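Local coordinates for protein LAE5 (Uncultured bacterium, PDB 5JD3) that probably hydrolyses carboxylic esters as a GDSL-like (SGNH-type) serine esterase, at residues Ala228-Ala232 and Thr233-Asn237; Asn114-Trp117 and Arg118-Leu122; Ala93-Gln96 and Asn97-Gly101. All coordinates share one frame; numbering follows the deposited sequence.

Contact 1 (Ala228-Ala232 and Thr233-Asn237)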
loop_
_atom_site.group_PDB
_atom_site.type_symbol
_atom_site.label_atom_id
_atom_site.label_comp_id
_atom_site.label_asym_id
_atom_site.label_seq_id
_atom_site.Cartn_x
_atom_site.Cartn_y
_atom_site.Cartn_z
ATOM N N ALA A 228 -1.518 9.978 4.636
ATOM C CA ALA A 228 -0.222 10.064 3.975
ATOM C C ALA A 228 -0.410 10.012 2.464
ATOM O O ALA A 228 0.237 10.748 1.718
ATOM C CB ALA A 228 0.692 8.944 4.442
ATOM N N PHE A 229 -1.310 9.137 2.028
ATOM C CA PHE A 229 -1.654 8.990 0.618
ATOM C C PHE A 229 -2.276 10.270 0.071
ATOM O O PHE A 229 -1.875 10.767 -0.982
ATOM C CB PHE A 229 -2.612 7.807 0.435
ATOM C CG PHE A 229 -2.989 7.535 -0.996
ATOM C CD1 PHE A 229 -2.301 6.588 -1.737
ATOM C CD2 PHE A 229 -4.046 8.203 -1.593
ATOM C CE1 PHE A 229 -2.648 6.325 -3.049
ATOM C CE2 PHE A 229 -4.396 7.948 -2.904
ATOM C CZ PHE A 229 -3.698 7.008 -3.633
ATOM N N LEU A 230 -3.264 10.791 0.793
ATOM C CA LEU A 230 -3.987 11.990 0.380
ATOM C C LEU A 230 -3.076 13.207 0.292
ATOM O O LEU A 230 -3.173 13.998 -0.648
ATOM C CB LEU A 230 -5.138 12.271 1.345
ATOM C CG LEU A 230 -6.268 11.241 1.347
ATOM C CD1 LEU A 230 -7.155 11.419 2.565
ATOM C CD2 LEU A 230 -7.083 11.342 0.066
ATOM N N ALA A 231 -2.194 13.352 1.275
ATOM C CA ALA A 231 -1.258 14.471 1.310
ATOM C C ALA A 231 -0.294 14.414 0.131
ATOM O O ALA A 231 0.002 15.435 -0.490
ATOM C CB ALA A 231 -0.491 14.480 2.623
ATOM N N ALA A 232 0.189 13.213 -0.174
ATOM C CA ALA A 232 1.121 13.014 -1.278
ATOM C C ALA A 232 0.452 13.282 -2.622
ATOM O O ALA A 232 1.109 13.681 -3.583
ATOM C CB ALA A 232 1.691 11.605 -1.241
ATOM N N THR A 233 -0.856 13.058 -2.683
ATOM C CA THR A 233 -1.617 13.289 -3.904
ATOM C C THR A 233 -2.344 14.632 -3.849
ATOM O O THR A 233 -3.156 14.946 -4.718
ATOM C CB THR A 233 -2.637 12.164 -4.157
ATOM O OG1 THR A 233 -3.550 12.086 -3.056
ATOM C CG2 THR A 233 -1.925 10.828 -4.314
ATOM N N GLY A 234 -2.050 15.412 -2.814
ATOM C CA GLY A 234 -2.539 16.775 -2.704
ATOM C C GLY A 234 -4.043 16.944 -2.570
ATOM O O GLY A 234 -4.613 17.882 -3.126
ATOM N N CYS A 235 -4.684 16.042 -1.834
ATOM C CA CYS A 235 -6.113 16.161 -1.547
ATOM C C CYS A 235 -6.427 15.799 -0.098
ATOM O O CYS A 235 -7.491 15.255 0.200
ATOM C CB CYS A 235 -6.933 15.282 -2.494
ATOM S SG CYS A 235 -6.316 13.598 -2.711
ATOM N N LEU A 236 -5.495 16.107 0.799
ATOM C CA LEU A 236 -5.692 15.874 2.224
ATOM C C LEU A 236 -6.762 16.803 2.786
ATOM O O LEU A 236 -7.673 16.366 3.490
ATOM C CB LEU A 236 -4.379 16.063 2.986
ATOM C CG LEU A 236 -4.463 15.983 4.511
ATOM C CD1 LEU A 236 -4.890 14.589 4.947
ATOM C CD2 LEU A 236 -3.135 16.368 5.148
ATOM N N ASN A 237 -6.644 18.088 2.469
ATOM C CA ASN A 237 -7.596 19.085 2.940
ATOM C C ASN A 237 -8.538 19.547 1.835
ATOM O O ASN A 237 -8.292 19.305 0.653
ATOM C CB ASN A 237 -6.857 20.289 3.531
ATOM C CG ASN A 237 -6.039 19.926 4.754
ATOM O OD1 ASN A 237 -6.387 19.011 5.498
ATOM N ND2 ASN A 237 -4.942 20.644 4.966
#
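Thr233 folds its side chain back over the last turn of helix 219-232, whose residues Phe229 and Leu230 it meets at once. Its CB sits 3.6 Å from Phe229 O. From there OG1 takes the position between the backbone N and the carbonyl carbon (chi1 60°), which lays it 3.0 Å from Phe229 O and 3.1 Å from Leu230 O; its one proton can serve either carbonyl. The methyl CG2, anti to the carbonyl carbon, passes 3.3 Å from Phe229 O and extends over the Phe229 ring, 4.0 Å from CE2 and displaced toward the rim. The backbone N of Thr233 also bonds to Phe229 O. Beyond it the chain closes the helix with a Schellman motif: Gly234, at positive phi, is the C' residue, Cys235 N donates an almost straight bond of 2.8 Å to Leu230 O (173°), and Gly234 N reaches Ala231 O weakly. The reversal carries Cys235 SG to 3.7 Å from Leu230 CD2, while Leu236 sets its CB against Leu230 CB and its CD2 near Ala231 CB. Helix 59-70 packs on the same apolar patch, with Leu63 against Phe229 and Leu230, and His66 NE2 hydrogen-bonds Cys235 O.

Contact 2 (Asn114-Trp117 and Arg118-Leu122)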
loop_
_atom_site.group_PDB
_atom_site.type_symbol
_atom_site.label_atom_id
_atom_site.label_comp_id
_atom_site.label_asym_id
_atom_site.label_seq_id
_atom_site.Cartn_x
_atom_site.Cartn_y
_atom_site.Cartn_z
ATOM N N ASN A 114 4.896 -8.370 4.428
ATOM C CA ASN A 114 4.990 -9.822 4.539
ATOM C C ASN A 114 6.320 -10.343 4.011
ATOM O O ASN A 114 6.832 -11.356 4.486
ATOM C CB ASN A 114 3.832 -10.489 3.798
ATOM C CG ASN A 114 2.494 -10.228 4.458
ATOM O OD1 ASN A 114 2.383 -10.227 5.685
ATOM N ND2 ASN A 114 1.469 -9.999 3.647
ATOM N N ASP A 115 6.874 -9.643 3.026
ATOM C CA ASP A 115 8.185 -9.979 2.484
ATOM C C ASP A 115 9.245 -9.908 3.576
ATOM O O ASP A 115 10.164 -10.726 3.624
ATOM C CB ASP A 115 8.547 -9.037 1.333
ATOM C CG ASP A 115 7.481 -8.996 0.256
ATOM O OD1 ASP A 115 7.769 -9.414 -0.885
ATOM O OD2 ASP A 115 6.353 -8.551 0.553
ATOM N N VAL A 116 9.100 -8.925 4.459
ATOM C CA VAL A 116 10.023 -8.734 5.569
ATOM C C VAL A 116 9.622 -9.579 6.776
ATOM O O VAL A 116 10.470 -10.183 7.434
ATOM C CB VAL A 116 10.091 -7.248 5.990
ATOM C CG1 VAL A 116 10.926 -7.078 7.250
ATOM C CG2 VAL A 116 10.644 -6.399 4.857
ATOM N N TRP A 117 8.321 -9.627 7.047
ATOM C CA TRP A 117 7.796 -10.247 8.261
ATOM C C TRP A 117 8.127 -11.734 8.381
ATOM O O TRP A 117 8.422 -12.220 9.473
ATOM C CB TRP A 117 6.279 -10.058 8.331
ATOM C CG TRP A 117 5.742 -10.018 9.728
ATOM C CD1 TRP A 117 6.430 -10.271 10.879
ATOM C CD2 TRP A 117 4.404 -9.695 10.123
ATOM N NE1 TRP A 117 5.603 -10.129 11.966
ATOM C CE2 TRP A 117 4.354 -9.776 11.530
ATOM C CE3 TRP A 117 3.245 -9.348 9.425
ATOM C CZ2 TRP A 117 3.188 -9.523 12.249
ATOM C CZ3 TRP A 117 2.088 -9.098 10.143
ATOM C CH2 TRP A 117 2.069 -9.186 11.540
ATOM N N ARG A 118 8.081 -12.453 7.262
ATOM C CA ARG A 118 8.300 -13.896 7.273
ATOM C C ARG A 118 9.726 -14.265 7.668
ATOM O O ARG A 118 9.979 -15.368 8.155
ATOM C CB ARG A 118 7.966 -14.499 5.907
ATOM C CG ARG A 118 6.506 -14.359 5.493
ATOM C CD ARG A 118 5.565 -15.148 6.400
ATOM N NE ARG A 118 5.169 -14.396 7.588
ATOM C CZ ARG A 118 4.164 -13.527 7.622
ATOM N NH1 ARG A 118 3.874 -12.889 8.747
ATOM N NH2 ARG A 118 3.448 -13.296 6.530
ATOM N N GLN A 119 10.655 -13.337 7.465
ATOM C CA GLN A 119 12.049 -13.571 7.817
ATOM C C GLN A 119 12.252 -13.542 9.330
ATOM O O GLN A 119 13.327 -13.880 9.823
ATOM C CB GLN A 119 12.952 -12.531 7.148
ATOM C CG GLN A 119 12.793 -12.450 5.639
ATOM C CD GLN A 119 13.673 -11.384 5.016
ATOM O OE1 GLN A 119 14.830 -11.212 5.403
ATOM N NE2 GLN A 119 13.127 -10.659 4.046
ATOM N N PHE A 120 11.215 -13.146 10.064
ATOM C CA PHE A 120 11.330 -13.000 11.512
ATOM C C PHE A 120 10.377 -13.897 12.310
ATOM O O PHE A 120 10.738 -14.370 13.388
ATOM C CB PHE A 120 11.119 -11.536 11.905
ATOM C CG PHE A 120 12.206 -10.620 11.415
ATOM C CD1 PHE A 120 13.394 -10.501 12.117
ATOM C CD2 PHE A 120 12.043 -9.885 10.253
ATOM C CE1 PHE A 120 14.400 -9.663 11.670
ATOM C CE2 PHE A 120 13.045 -9.044 9.801
ATOM C CZ PHE A 120 14.225 -8.934 10.510
ATOM N N ASP A 121 9.171 -14.136 11.801
ATOM C CA ASP A 121 8.253 -15.035 12.502
ATOM C C ASP A 121 8.375 -16.465 11.976
ATOM O O ASP A 121 7.917 -17.410 12.616
ATOM C CB ASP A 121 6.801 -14.542 12.405
ATOM C CG ASP A 121 6.346 -14.293 10.978
ATOM O OD1 ASP A 121 6.976 -14.811 10.034
ATOM O OD2 ASP A 121 5.336 -13.577 10.804
ATOM N N LEU A 122 8.998 -16.612 10.810
ATOM C CA LEU A 122 9.323 -17.927 10.265
ATOM C C LEU A 122 10.771 -17.961 9.778
ATOM O O LEU A 122 11.022 -18.128 8.584
ATOM C CB LEU A 122 8.379 -18.289 9.117
ATOM C CG LEU A 122 6.892 -18.454 9.436
ATOM C CD1 LEU A 122 6.111 -18.724 8.161
ATOM C CD2 LEU A 122 6.673 -19.570 10.446
#
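Trp117 O is gripped by two backbone donors near the end of helix 113-121. Asp121 N bonds to it at 3.1 Å and Phe120 N at 3.0 Å, so an alpha-type (i+4) and a 3-10-type (i+3) bond share one acceptor where the helix is kinked. Beside the Trp117 indole lies a salt bridge formed within the following turn. Arg118, bent at chi2 and chi3 (-65° and 86°), presents the side of its guanidinium to Asp121: NH1 to OD2 at 2.6 Å and NE to OD1 at 3.1 Å, both on syn lone pairs and within a few degrees of the guanidinium plane. Asp121 OD2 rests over one indole face, 3.5 Å from Trp117 CD1, and Arg118 NH1 comes to 3.5 Å from Trp117 CD2. The remaining nitrogen, Arg118 NH2, makes a weak bond to Asn114 OD1. Asn114 belongs to a Gly-Ile-Asn-Asp sequence matching the block III motif of GDSL enzymes and is probably their oxyanion-hole asparagine, its amide positioned by Asn86 O at ND2 and, less firmly, by Arg118. Elsewhere on the helix, Gln119 NE2 donates to Asp115 O at 3.0 Å and is shared with Tyr176 OH, while OE1 accepts from Arg172. Val116 CG1 meets Phe120 CE2 at 3.9 Å. Trp117 itself touches the Ser36-His216-Asp213 group, which probably forms the catalytic triad, as in other GDSL enzymes. The ion pair probably reaches the indole with its charge largely balanced, and is likely to limit the turning of the Trp117 ring beside the presumed active site.

Contact 3 (Ala93-Gln96 and Asn97-Gly101)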
loop_
_atom_site.group_PDB
_atom_site.type_symbol
_atom_site.label_atom_id
_atom_site.label_comp_id
_atom_site.label_asym_id
_atom_site.label_seq_id
_atom_site.Cartn_x
_atom_site.Cartn_y
_atom_site.Cartn_z
ATOM N N ALA A 93 2.296 -12.792 -9.702
ATOM C CA ALA A 93 1.605 -13.960 -10.238
ATOM C C ALA A 93 0.183 -13.634 -10.691
ATOM O O ALA A 93 -0.361 -14.299 -11.571
ATOM C CB ALA A 93 1.584 -15.075 -9.204
ATOM N N ARG A 94 -0.414 -12.609 -10.091
ATOM C CA ARG A 94 -1.798 -12.260 -10.392
ATOM C C ARG A 94 -1.925 -10.866 -10.994
ATOM O O ARG A 94 -3.032 -10.345 -11.138
ATOM C CB ARG A 94 -2.657 -12.357 -9.129
ATOM C CG ARG A 94 -2.296 -11.353 -8.042
ATOM C CD ARG A 94 -3.122 -11.594 -6.787
ATOM N NE ARG A 94 -2.813 -10.646 -5.720
ATOM C CZ ARG A 94 -3.426 -9.478 -5.554
ATOM N NH1 ARG A 94 -4.385 -9.103 -6.389
ATOM N NH2 ARG A 94 -3.080 -8.684 -4.549
ATOM N N TRP A 95 -0.792 -10.270 -11.352
ATOM C CA TRP A 95 -0.765 -8.901 -11.856
ATOM C C TRP A 95 -1.578 -8.742 -13.139
ATOM O O TRP A 95 -2.256 -7.733 -13.330
ATOM C CB TRP A 95 0.678 -8.454 -12.098
ATOM C CG TRP A 95 0.831 -6.972 -12.258
ATOM C CD1 TRP A 95 0.849 -6.268 -13.428
ATOM C CD2 TRP A 95 0.991 -6.008 -11.209
ATOM N NE1 TRP A 95 1.010 -4.928 -13.172
ATOM C CE2 TRP A 95 1.100 -4.742 -11.818
ATOM C CE3 TRP A 95 1.053 -6.094 -9.815
ATOM C CZ2 TRP A 95 1.266 -3.571 -11.080
ATOM C CZ3 TRP A 95 1.218 -4.930 -9.085
ATOM C CH2 TRP A 95 1.322 -3.686 -9.718
ATOM N N GLN A 96 -1.507 -9.742 -14.012
ATOM C CA GLN A 96 -2.204 -9.690 -15.293
ATOM C C GLN A 96 -3.719 -9.580 -15.127
ATOM O O GLN A 96 -4.364 -8.763 -15.785
ATOM C CB GLN A 96 -1.865 -10.923 -16.134
ATOM C CG GLN A 96 -2.699 -11.058 -17.399
ATOM C CD GLN A 96 -2.643 -9.819 -18.275
ATOM O OE1 GLN A 96 -1.582 -9.218 -18.453
ATOM N NE2 GLN A 96 -3.788 -9.430 -18.823
ATOM N N ASN A 97 -4.281 -10.398 -14.244
ATOM C CA ASN A 97 -5.727 -10.427 -14.053
ATOM C C ASN A 97 -6.236 -9.358 -13.090
ATOM O O ASN A 97 -7.353 -8.860 -13.244
ATOM C CB ASN A 97 -6.168 -11.806 -13.557
ATOM C CG ASN A 97 -5.933 -12.898 -14.583
ATOM O OD1 ASN A 97 -5.703 -12.622 -15.760
ATOM N ND2 ASN A 97 -5.996 -14.149 -14.141
ATOM N N ASP A 98 -5.423 -9.000 -12.101
ATOM C CA ASP A 98 -5.879 -8.104 -11.042
ATOM C C ASP A 98 -5.465 -6.645 -11.240
ATOM O O ASP A 98 -5.952 -5.763 -10.533
ATOM C CB ASP A 98 -5.378 -8.598 -9.683
ATOM C CG ASP A 98 -6.060 -9.879 -9.243
ATOM O OD1 ASP A 98 -6.950 -10.362 -9.974
ATOM O OD2 ASP A 98 -5.717 -10.395 -8.160
ATOM N N VAL A 99 -4.573 -6.387 -12.190
ATOM C CA VAL A 99 -4.168 -5.012 -12.476
ATOM C C VAL A 99 -4.439 -4.634 -13.930
ATOM O O VAL A 99 -5.296 -3.795 -14.208
ATOM C CB VAL A 99 -2.676 -4.781 -12.164
ATOM C CG1 VAL A 99 -2.284 -3.347 -12.490
ATOM C CG2 VAL A 99 -2.386 -5.095 -10.705
ATOM N N PHE A 100 -3.710 -5.256 -14.852
ATOM C CA PHE A 100 -3.851 -4.958 -16.275
ATOM C C PHE A 100 -5.250 -5.278 -16.794
ATOM O O PHE A 100 -5.787 -4.558 -17.637
ATOM C CB PHE A 100 -2.810 -5.730 -17.088
ATOM C CG PHE A 100 -1.405 -5.234 -16.902
ATOM C CD1 PHE A 100 -1.163 -3.934 -16.489
ATOM C CD2 PHE A 100 -0.326 -6.066 -17.148
ATOM C CE1 PHE A 100 0.130 -3.476 -16.320
ATOM C CE2 PHE A 100 0.969 -5.614 -16.982
ATOM C CZ PHE A 100 1.197 -4.317 -16.567
ATOM N N GLY A 101 -5.838 -6.353 -16.279
ATOM C CA GLY A 101 -7.144 -6.798 -16.727
ATOM C C GLY A 101 -8.290 -5.898 -16.303
ATOM O O GLY A 101 -9.444 -6.149 -16.648
HETATM O O HOH W 1 -6.398 -10.291 -17.717
#
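CG of Trp95 lies anti to the backbone N (chi1 -164°) and CG of Phe100 anti to the carbonyl carbon (chi1 -71°), torsions that bring both side chains to one side of the helix. There they form a T-shaped pair, the indole edge meeting the phenyl face almost at a right angle; NE1, 3.5 Å from Phe100 CZ, also makes a weak hydrogen bond to Thr146 OG1 of helix 132-146. Val99 takes one indole face, its CG2 in CH-pi contact 3.6 Å from the centre of the six-membered ring. With an alanine in place of Trp95, Val99 CG2 and the Phe100 face would probably lose their shared partner, Thr146 its weak bond, and a gap would open toward Leu142. Here helix 88-100 widens into a pi-type turn, and Trp95 O accepts from both Val99 N at 2.9 Å and Phe100 N at 3.3 Å. On another side of the helix, Arg94 NH1 forms a salt bridge to Asp98 OD2 at 2.6 Å, in the guanidinium plane and on the anti lone pair, with the carboxylate turned about 59°. Arg94 NE and NH2 are bound by Asn86 OD1 and Gln81 O, fixing the guanidinium from several sides, and Asp98 probably balances its charge beside strand 29-34.

Along the chain contact 3 comes first, on helix 88-100, then contact 2 on helix 113-121, and finally contact 1, where helix 219-232 ends near the C-terminus. Strand 106-110 separates the first two helices in sequence. None of the three contacts touches another: the centres of contacts 2 and 3 are about 25 Å apart, those of 1 and 3 about 26 Å, and those of 1 and 2, about 30 Å apart, lie on opposite sides of the chain's centre. Asn86 joins two of them indirectly, bonding both Arg94 and Asn114. The five-stranded parallel sheet, order 2-1-3-4-5, with helices around it is the SGNH-hydrolase arrangement, and contact 2 adjoins the probable catalytic residues through Trp117.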